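Local coordinates for protein transcriptional repressor PagR (Bacillus anthracis, PDB 2ZKZ) that represses expression of the pagA and atxA genes as a dimeric, DNA-binding transcription factor of the ArsR family with a helix-turn-helix motif, at residues E35-K38 against H39-L42. Residues are numbered along the deposited sequence; the frame is centred on the assembly and turned at random.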
loop_
_atom_site.group_PDB
_atom_site.type_symbol
_atom_site.label_atom_id
_atom_site.label_comp_id
_atom_site.label_asym_id
_atom_site.label_seq_id
_atom_site.Cartn_x
_atom_site.Cartn_y
_atom_site.Cartn_z
ATOM N N GLU A 35 -13.715 -5.926 4.731
ATOM C CA GLU A 35 -14.798 -6.451 5.560
ATOM C C GLU A 35 -14.947 -5.678 6.872
ATOM O O GLU A 35 -16.066 -5.405 7.315
ATOM C CB GLU A 35 -14.569 -7.932 5.862
ATOM C CG GLU A 35 -14.738 -8.858 4.672
ATOM C CD GLU A 35 -16.117 -8.771 4.040
ATOM O OE1 GLU A 35 -17.115 -8.624 4.777
ATOM O OE2 GLU A 35 -16.206 -8.869 2.801
ATOM N N LEU A 36 -13.826 -5.341 7.502
ATOM C CA LEU A 36 -13.864 -4.589 8.750
ATOM C C LEU A 36 -14.365 -3.176 8.489
ATOM O O LEU A 36 -14.980 -2.554 9.347
ATOM C CB LEU A 36 -12.478 -4.549 9.393
ATOM C CG LEU A 36 -12.080 -5.876 10.041
ATOM C CD1 LEU A 36 -10.613 -5.845 10.476
ATOM C CD2 LEU A 36 -12.998 -6.132 11.233
ATOM N N TYR A 37 -14.094 -2.673 7.292
ATOM C CA TYR A 37 -14.540 -1.345 6.912
ATOM C C TYR A 37 -16.065 -1.359 6.808
ATOM O O TYR A 37 -16.739 -0.420 7.233
ATOM C CB TYR A 37 -13.911 -0.952 5.570
ATOM C CG TYR A 37 -14.588 0.203 4.878
ATOM C CD1 TYR A 37 -14.624 1.469 5.457
ATOM C CD2 TYR A 37 -15.222 0.020 3.649
ATOM C CE1 TYR A 37 -15.276 2.525 4.832
ATOM C CE2 TYR A 37 -15.877 1.068 3.015
ATOM C CZ TYR A 37 -15.901 2.315 3.611
ATOM O OH TYR A 37 -16.558 3.347 2.984
ATOM N N LYS A 38 -16.597 -2.442 6.258
ATOM C CA LYS A 38 -18.036 -2.595 6.080
ATOM C C LYS A 38 -18.790 -3.002 7.346
ATOM O O LYS A 38 -19.886 -2.505 7.601
ATOM C CB LYS A 38 -18.319 -3.617 4.973
ATOM C CG LYS A 38 -17.902 -3.158 3.580
ATOM C CD LYS A 38 -18.296 -4.173 2.513
ATOM C CE LYS A 38 -17.571 -5.497 2.704
ATOM N NZ LYS A 38 -18.074 -6.553 1.780
ATOM N N HIS A 39 -18.203 -3.896 8.141
ATOM C CA HIS A 39 -18.850 -4.376 9.359
ATOM C C HIS A 39 -18.368 -3.751 10.668
ATOM O O HIS A 39 -18.933 -4.022 11.736
ATOM C CB HIS A 39 -18.719 -5.897 9.430
ATOM C CG HIS A 39 -19.312 -6.600 8.253
ATOM N ND1 HIS A 39 -18.551 -7.285 7.329
ATOM C CD2 HIS A 39 -20.597 -6.714 7.840
ATOM C CE1 HIS A 39 -19.342 -7.791 6.400
ATOM N NE2 HIS A 39 -20.589 -7.459 6.686
ATOM N N LYS A 40 -17.320 -2.933 10.581
ATOM C CA LYS A 40 -16.748 -2.229 11.731
ATOM C C LYS A 40 -16.086 -3.081 12.811
ATOM O O LYS A 40 -15.040 -2.711 13.343
ATOM C CB LYS A 40 -17.813 -1.338 12.384
ATOM C CG LYS A 40 -18.457 -0.345 11.421
ATOM C CD LYS A 40 -17.402 0.467 10.681
ATOM C CE LYS A 40 -18.013 1.301 9.564
ATOM N NZ LYS A 40 -16.966 1.902 8.677
ATOM N N ALA A 41 -16.694 -4.210 13.153
ATOM C CA ALA A 41 -16.132 -5.075 14.186
ATOM C C ALA A 41 -16.400 -6.527 13.846
ATOM O O ALA A 41 -17.540 -6.897 13.571
ATOM C CB ALA A 41 -16.746 -4.734 15.545
ATOM N N LEU A 42 -15.353 -7.349 13.872
ATOM C CA LEU A 42 -15.488 -8.768 13.547
ATOM C C LEU A 42 -14.518 -9.638 14.339
ATOM O O LEU A 42 -13.343 -9.287 14.493
ATOM C CB LEU A 42 -15.227 -9.000 12.055
ATOM C CG LEU A 42 -16.184 -8.393 11.026
ATOM C CD1 LEU A 42 -15.571 -8.530 9.625
ATOM C CD2 LEU A 42 -17.541 -9.094 11.097
#
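K40 curls its side chain back over the C-terminal end of helix 27-39 and gives its ammonium to the backbone of Y37: NZ lies 2.7 Å from Y37 O, in the carbonyl plane. CG lies anti to the carbonyl carbon, a bend at chi2 (-52°) turns the chain back toward Y37, and its extended outer half then reaches the carbonyl. A positive charge would be expected to suit the helix C-terminus, where the dipole's negative end lies. K40 itself has left the helix with a positive phi of 66°, yet its N still makes a weak bond to L36 O.

E35 O takes two donors from H39: the backbone N at 2.7 Å, a regular helical bond, and more weakly the ring ND1 at 3.1 Å. With CG beside its own backbone N, the imidazole swings back along the helix and brings ND1 toward E35 O. From above the E35 carboxylate plane, K38 NZ forms a salt bridge with OE2 at 3.1 Å.

On the buried side the contact is apolar. L36 CD2 meets L42 CB at 3.7 Å, and L42 CD1 also lies against E35 CB; L36 packs on L70, I83 and Y81 too, so leucine suits this inner side. L42, bonded through its backbone to Y81 of strand 78-82, packs on I47 and I50 of helix 44-51, while Y37 reaches helix 86-95. The turn thus leads from helix 27-39 through short strand 42-43 into the predicted helix-turn-helix.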